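Local coordinates for protein uncharacterized HTH-type transcriptional regulator HI_0893 (Haemophilus influenzae, PDB 3QKX) that probably binds cis-regulatory DNA through an N-terminal helix-turn-helix domain and controls transcription, as other members of the TetR family do, at residues F75-M88 with R126-L139. Residues are numbered along the deposited sequence; the frame is centred on the assembly and turned at random. Where two conformers were deposited one is given.
With SO4 (sulfate ion), chain F; SO4 (sulfate ion), chain G; EDO (1,2-ethanediol), chain C.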
loop_
_atom_site.group_PDB
_atom_site.type_symbol
_atom_site.label_atom_id
_atom_site.label_comp_id
_atom_site.label_asym_id
_atom_site.label_seq_id
_atom_site.Cartn_x
_atom_site.Cartn_y
_atom_site.Cartn_z
ATOM N N PHE A 75 -6.577 11.483 -21.663
ATOM C CA PHE A 75 -6.848 10.181 -22.301
ATOM C C PHE A 75 -7.171 10.348 -23.780
ATOM O O PHE A 75 -7.864 11.269 -24.161
ATOM C CB PHE A 75 -8.009 9.462 -21.609
ATOM C CG PHE A 75 -8.454 8.234 -22.318
ATOM C CD1 PHE A 75 -7.664 7.093 -22.314
ATOM C CD2 PHE A 75 -9.640 8.224 -23.038
ATOM C CE1 PHE A 75 -8.068 5.948 -22.990
ATOM C CE2 PHE A 75 -10.045 7.091 -23.723
ATOM C CZ PHE A 75 -9.259 5.953 -23.700
ATOM N N ASP A 76 -6.690 9.420 -24.591
ATOM C CA ASP A 76 -6.752 9.546 -26.021
ATOM C C ASP A 76 -6.788 8.150 -26.671
ATOM O O ASP A 76 -5.740 7.525 -26.877
ATOM C CB ASP A 76 -5.543 10.382 -26.503
ATOM C CG ASP A 76 -5.671 10.838 -27.945
ATOM O OD1 ASP A 76 -6.807 11.019 -28.415
ATOM O OD2 ASP A 76 -4.623 11.012 -28.613
ATOM N N GLU A 77 -8.010 7.689 -27.002
ATOM C CA GLU A 77 -8.249 6.393 -27.711
ATOM C C GLU A 77 -7.361 6.154 -28.920
ATOM O O GLU A 77 -7.083 5.016 -29.259
ATOM C CB GLU A 77 -9.694 6.307 -28.216
ATOM C CG GLU A 77 -10.757 6.110 -27.155
ATOM C CD GLU A 77 -12.121 6.707 -27.552
ATOM O OE1 GLU A 77 -12.462 6.681 -28.750
ATOM O OE2 GLU A 77 -12.843 7.212 -26.658
ATOM N N THR A 78 -6.971 7.236 -29.587
ATOM C CA THR A 78 -6.213 7.189 -30.836
ATOM C C THR A 78 -4.769 6.752 -30.647
ATOM O O THR A 78 -4.173 6.205 -31.587
ATOM C CB THR A 78 -6.202 8.573 -31.557
ATOM O OG1 THR A 78 -5.454 9.526 -30.788
ATOM C CG2 THR A 78 -7.609 9.088 -31.764
ATOM N N LYS A 79 -4.201 6.997 -29.445
ATOM C CA LYS A 79 -2.835 6.563 -29.111
ATOM C C LYS A 79 -2.793 5.055 -28.892
ATOM O O LYS A 79 -3.828 4.448 -28.647
ATOM C CB LYS A 79 -2.326 7.273 -27.843
ATOM C CG LYS A 79 -2.073 8.748 -28.013
ATOM C CD LYS A 79 -1.803 9.421 -26.682
ATOM C CE LYS A 79 -1.778 10.926 -26.819
ATOM N NZ LYS A 79 -0.959 11.546 -25.758
ATOM N N PRO A 80 -1.579 4.444 -28.940
ATOM C CA PRO A 80 -1.474 3.028 -28.624
ATOM C C PRO A 80 -1.809 2.713 -27.176
ATOM O O PRO A 80 -1.678 3.571 -26.300
ATOM C CB PRO A 80 0.012 2.712 -28.874
ATOM C CG PRO A 80 0.534 3.786 -29.656
ATOM C CD PRO A 80 -0.274 4.993 -29.367
ATOM N N PHE A 81 -2.170 1.467 -26.920
ATOM C CA PHE A 81 -2.592 1.058 -25.589
ATOM C C PHE A 81 -1.498 1.272 -24.558
ATOM O O PHE A 81 -1.797 1.672 -23.420
ATOM C CB PHE A 81 -3.072 -0.409 -25.587
ATOM C CG PHE A 81 -4.397 -0.615 -26.317
ATOM C CD1 PHE A 81 -5.580 -0.080 -25.804
ATOM C CD2 PHE A 81 -4.453 -1.290 -27.525
ATOM C CE1 PHE A 81 -6.790 -0.241 -26.457
ATOM C CE2 PHE A 81 -5.685 -1.446 -28.198
ATOM C CZ PHE A 81 -6.846 -0.920 -27.650
ATOM N N PHE A 82 -0.239 1.049 -24.956
ATOM C CA PHE A 82 0.905 1.344 -24.078
ATOM C C PHE A 82 0.946 2.812 -23.682
ATOM O O PHE A 82 1.124 3.130 -22.525
ATOM C CB PHE A 82 2.235 0.983 -24.749
ATOM C CG PHE A 82 3.423 1.409 -23.962
ATOM C CD1 PHE A 82 3.633 0.908 -22.691
ATOM C CD2 PHE A 82 4.321 2.342 -24.464
ATOM C CE1 PHE A 82 4.751 1.322 -21.922
ATOM C CE2 PHE A 82 5.445 2.764 -23.689
ATOM C CZ PHE A 82 5.649 2.242 -22.437
ATOM N N GLU A 83 0.792 3.701 -24.649
ATOM C CA GLU A 83 0.790 5.136 -24.347
ATOM C C GLU A 83 -0.405 5.547 -23.484
ATOM O O GLU A 83 -0.277 6.458 -22.656
ATOM C CB GLU A 83 0.839 5.982 -25.622
ATOM C CG GLU A 83 2.141 5.824 -26.436
ATOM C CD GLU A 83 3.427 6.237 -25.665
ATOM O OE1 GLU A 83 3.340 6.991 -24.649
ATOM O OE2 GLU A 83 4.527 5.788 -26.087
ATOM N N GLN A 84 -1.541 4.869 -23.657
ATOM C CA GLN A 84 -2.681 5.080 -22.783
ATOM C C GLN A 84 -2.335 4.644 -21.376
ATOM O O GLN A 84 -2.663 5.314 -20.423
ATOM C CB GLN A 84 -3.919 4.326 -23.278
ATOM C CG GLN A 84 -4.485 4.858 -24.586
ATOM C CD GLN A 84 -5.569 3.955 -25.180
ATOM O OE1 GLN A 84 -6.226 3.189 -24.463
ATOM N NE2 GLN A 84 -5.769 4.058 -26.489
ATOM N N TYR A 85 -1.654 3.515 -21.257
ATOM C CA TYR A 85 -1.214 3.028 -19.968
ATOM C C TYR A 85 -0.137 3.950 -19.372
ATOM O O TYR A 85 -0.190 4.263 -18.209
ATOM C CB TYR A 85 -0.703 1.595 -20.074
ATOM C CG TYR A 85 -0.024 1.116 -18.807
ATOM C CD1 TYR A 85 -0.747 0.580 -17.771
ATOM C CD2 TYR A 85 1.362 1.156 -18.683
ATOM C CE1 TYR A 85 -0.097 0.135 -16.590
ATOM C CE2 TYR A 85 1.992 0.727 -17.531
ATOM C CZ TYR A 85 1.258 0.226 -16.492
ATOM O OH TYR A 85 1.917 -0.202 -15.358
ATOM N N ARG A 86 0.822 4.368 -20.189
ATOM C CA ARG A 86 1.878 5.265 -19.751
ATOM C C ARG A 86 1.322 6.596 -19.274
ATOM O O ARG A 86 1.747 7.104 -18.256
ATOM C CB ARG A 86 2.868 5.478 -20.888
ATOM C CG ARG A 86 3.970 6.483 -20.620
ATOM C CD ARG A 86 5.107 6.265 -21.575
ATOM N NE ARG A 86 6.064 7.349 -21.507
ATOM C CZ ARG A 86 6.041 8.463 -22.242
ATOM N NH1 ARG A 86 5.087 8.706 -23.155
ATOM N NH2 ARG A 86 6.986 9.375 -22.040
ATOM N N GLN A 87 0.352 7.143 -19.988
ATOM C CA GLN A 87 -0.329 8.367 -19.532
ATOM C C GLN A 87 -0.955 8.161 -18.161
ATOM O O GLN A 87 -0.825 9.008 -17.296
ATOM C CB GLN A 87 -1.416 8.768 -20.517
ATOM C CG GLN A 87 -2.118 10.114 -20.216
ATOM C CD GLN A 87 -1.163 11.270 -20.328
ATOM O OE1 GLN A 87 -0.692 11.568 -21.404
ATOM N NE2 GLN A 87 -0.822 11.877 -19.205
HETATM N N MSE A 88 -1.658 7.047 -17.983
HETATM C CA MSE A 88 -2.318 6.763 -16.709
HETATM C C MSE A 88 -1.293 6.615 -15.590
HETATM O O MSE A 88 -1.522 7.077 -14.484
HETATM C CB MSE A 88 -3.195 5.499 -16.798
HETATM C CG MSE A 88 -4.522 5.729 -17.482
HETATM SE SE MSE A 88 -5.700 4.171 -17.323
HETATM C CE MSE A 88 -4.741 2.903 -18.463
ATOM N N ARG A 126 -11.977 4.188 -15.952
ATOM C CA ARG A 126 -11.037 4.187 -17.078
ATOM C C ARG A 126 -10.168 2.913 -17.118
ATOM O O ARG A 126 -9.938 2.358 -18.186
ATOM C CB ARG A 126 -10.147 5.449 -17.034
ATOM C CG ARG A 126 -9.043 5.556 -18.104
ATOM C CD ARG A 126 -9.555 5.320 -19.520
ATOM N NE ARG A 126 -10.720 6.153 -19.854
ATOM C CZ ARG A 126 -11.563 5.938 -20.872
ATOM N NH1 ARG A 126 -11.418 4.882 -21.673
ATOM N NH2 ARG A 126 -12.595 6.787 -21.088
ATOM N N TRP A 127 -9.725 2.439 -15.955
ATOM C CA TRP A 127 -8.925 1.221 -15.886
ATOM C C TRP A 127 -9.683 0.035 -16.428
ATOM O O TRP A 127 -9.145 -0.726 -17.249
ATOM C CB TRP A 127 -8.500 0.900 -14.456
ATOM C CG TRP A 127 -7.729 -0.369 -14.394
ATOM C CD1 TRP A 127 -8.106 -1.539 -13.790
ATOM C CD2 TRP A 127 -6.465 -0.626 -15.012
ATOM N NE1 TRP A 127 -7.144 -2.505 -13.996
ATOM C CE2 TRP A 127 -6.118 -1.957 -14.722
ATOM C CE3 TRP A 127 -5.587 0.143 -15.765
ATOM C CZ2 TRP A 127 -4.940 -2.535 -15.182
ATOM C CZ3 TRP A 127 -4.405 -0.438 -16.215
ATOM C CH2 TRP A 127 -4.103 -1.756 -15.927
ATOM N N ASP A 128 -10.910 -0.136 -15.939
ATOM C CA ASP A 128 -11.767 -1.237 -16.349
ATOM C C ASP A 128 -11.992 -1.187 -17.849
ATOM O O ASP A 128 -11.849 -2.214 -18.533
ATOM C CB ASP A 128 -13.132 -1.208 -15.599
ATOM C CG ASP A 128 -13.041 -1.722 -14.123
ATOM O OD1 ASP A 128 -11.972 -2.202 -13.678
ATOM O OD2 ASP A 128 -14.066 -1.651 -13.413
ATOM N N LEU A 129 -12.325 0.008 -18.351
ATOM C CA LEU A 129 -12.596 0.224 -19.777
ATOM C C LEU A 129 -11.371 -0.062 -20.612
ATOM O O LEU A 129 -11.465 -0.697 -21.668
ATOM C CB LEU A 129 -13.038 1.666 -20.055
ATOM C CG LEU A 129 -14.416 2.156 -19.576
ATOM C CD1 LEU A 129 -14.681 3.574 -20.107
ATOM C CD2 LEU A 129 -15.536 1.223 -19.990
ATOM N N PHE A 130 -10.230 0.423 -20.153
ATOM C CA PHE A 130 -8.985 0.213 -20.855
ATOM C C PHE A 130 -8.666 -1.279 -20.959
ATOM O O PHE A 130 -8.289 -1.753 -22.019
ATOM C CB PHE A 130 -7.858 0.950 -20.149
ATOM C CG PHE A 130 -6.480 0.528 -20.588
ATOM C CD1 PHE A 130 -5.909 1.084 -21.720
ATOM C CD2 PHE A 130 -5.749 -0.417 -19.859
ATOM C CE1 PHE A 130 -4.640 0.717 -22.141
ATOM C CE2 PHE A 130 -4.453 -0.786 -20.263
ATOM C CZ PHE A 130 -3.904 -0.221 -21.418
ATOM N N CYS A 131 -8.810 -1.997 -19.846
ATOM C CA CYS A 131 -8.612 -3.443 -19.820
ATOM C C CYS A 131 -9.495 -4.135 -20.816
ATOM O O CYS A 131 -9.032 -5.024 -21.499
ATOM C CB CYS A 131 -8.849 -4.013 -18.424
ATOM S SG CYS A 131 -7.523 -3.599 -17.272
ATOM N N HIS A 132 -10.755 -3.707 -20.926
ATOM C CA HIS A 132 -11.695 -4.334 -21.842
ATOM C C HIS A 132 -11.267 -4.142 -23.306
ATOM O O HIS A 132 -11.257 -5.108 -24.074
ATOM C CB HIS A 132 -13.121 -3.806 -21.619
ATOM C CG HIS A 132 -14.171 -4.531 -22.415
ATOM N ND1 HIS A 132 -14.327 -5.905 -22.377
ATOM C CD2 HIS A 132 -15.136 -4.068 -23.257
ATOM C CE1 HIS A 132 -15.333 -6.256 -23.167
ATOM N NE2 HIS A 132 -15.839 -5.163 -23.714
ATOM N N GLN A 133 -10.892 -2.913 -23.669
ATOM C CA GLN A 133 -10.476 -2.607 -25.047
ATOM C C GLN A 133 -9.148 -3.288 -25.397
ATOM O O GLN A 133 -9.015 -3.887 -26.471
ATOM C CB GLN A 133 -10.355 -1.082 -25.279
ATOM C CG GLN A 133 -11.683 -0.309 -25.293
ATOM C CD GLN A 133 -12.687 -0.838 -26.335
ATOM O OE1 GLN A 133 -13.897 -0.875 -26.087
ATOM N NE2 GLN A 133 -12.178 -1.266 -27.497
ATOM N N ALA A 134 -8.181 -3.209 -24.484
ATOM C CA ALA A 134 -6.890 -3.849 -24.687
ATOM C C ALA A 134 -7.006 -5.389 -24.714
ATOM O O ALA A 134 -6.293 -6.044 -25.476
ATOM C CB ALA A 134 -5.881 -3.385 -23.619
ATOM N N GLN A 135 -7.910 -5.957 -23.914
ATOM C CA GLN A 135 -8.152 -7.422 -23.945
ATOM C C GLN A 135 -8.833 -7.836 -25.233
ATOM O O GLN A 135 -8.436 -8.810 -25.843
ATOM C CB GLN A 135 -8.986 -7.901 -22.757
ATOM C CG GLN A 135 -8.185 -8.080 -21.488
ATOM C CD GLN A 135 -9.049 -8.347 -20.261
ATOM O OE1 GLN A 135 -10.250 -8.014 -20.230
ATOM N NE2 GLN A 135 -8.450 -8.987 -19.248
ATOM N N LYS A 136 -9.850 -7.071 -25.619
ATOM C CA LYS A 136 -10.569 -7.226 -26.893
ATOM C C LYS A 136 -9.621 -7.174 -28.094
ATOM O O LYS A 136 -9.790 -7.936 -29.024
ATOM C CB LYS A 136 -11.655 -6.127 -27.006
ATOM C CG LYS A 136 -12.527 -6.135 -28.266
ATOM C CD LYS A 136 -13.648 -5.065 -28.177
ATOM N N ALA A 137 -8.621 -6.285 -28.050
ATOM C CA ALA A 137 -7.598 -6.177 -29.113
ATOM C C ALA A 137 -6.566 -7.331 -29.122
ATOM O O ALA A 137 -5.909 -7.577 -30.122
ATOM C CB ALA A 137 -6.882 -4.850 -28.994
ATOM N N GLY A 138 -6.402 -7.985 -27.985
ATOM C CA GLY A 138 -5.528 -9.143 -27.847
ATOM C C GLY A 138 -4.210 -8.860 -27.153
ATOM O O GLY A 138 -3.324 -9.673 -27.232
ATOM N N LEU A 139 -4.101 -7.741 -26.434
ATOM C CA LEU A 139 -2.796 -7.269 -25.889
ATOM C C LEU A 139 -2.437 -7.756 -24.506
ATOM O O LEU A 139 -1.233 -7.888 -24.203
ATOM C CB LEU A 139 -2.740 -5.751 -25.809
ATOM C CG LEU A 139 -2.271 -5.069 -27.066
ATOM C CD1 LEU A 139 -3.364 -5.184 -28.117
ATOM C CD2 LEU A 139 -1.936 -3.651 -26.760
HETATM S S SO4 F . 6.123 11.998 -24.236
HETATM O O1 SO4 F . 4.666 12.148 -24.321
HETATM O O2 SO4 F . 6.552 10.709 -24.785
HETATM O O3 SO4 F . 6.533 12.117 -22.833
HETATM O O4 SO4 F . 6.784 13.049 -25.003
HETATM S S SO4 G . -0.816 14.807 -27.274
HETATM O O1 SO4 G . -1.735 14.319 -28.303
HETATM O O2 SO4 G . 0.420 14.019 -27.293
HETATM O O3 SO4 G . -1.458 14.688 -25.966
HETATM O O4 SO4 G . -0.484 16.208 -27.552
HETATM C C1 EDO C . -9.447 -1.987 -10.201
HETATM O O1 EDO C . -8.600 -1.278 -9.288
HETATM C C2 EDO C . -10.666 -2.542 -9.469
HETATM O O2 EDO C . -11.574 -3.113 -10.422
#
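F81 and F130 reach across from facing helices: with CG opposite its carbonyl carbon (chi1 -70°), F81 carries its ring onto A134, whereas F130, its CG pointing away from its own nitrogen (chi1 166°), brings its ring edge to F81 O and one face under M88 CE. Here the first turns of helix 81-98 (81-88) run nearly antiparallel to helix 126-137 in the all-helical TetR C-terminal domain, packed knobs into holes. F81 drops among F130, Q133, A134 and A137, with A134 CA centred over one ring face, 4.0 Å from the centroid; L139, just past the Schellman turn at G138, brings CD2 to 3.5 Å from F81 CD2. The F130 knob sits among F81, Q84, Y85 and M88. Selenomethionine M88 lays its CE 3.8 Å from the F130 centroid, a CH-pi contact beside a Met-aromatic one. Q84 OE1 meets the edge of that ring in plane, while Q84 NE2 donates a hydrogen bond to K79 O, tying the side chain back to the loop before the helix. W183 of helix 172-184 also touches both F81 and F130. At the start of helix 126-137, R126 lays its guanidinium on F75, planes 19° apart, in a cation-pi stack; L129 CD1 covers the other guanidinium face, and buried R126 NE has no polar partner in the model.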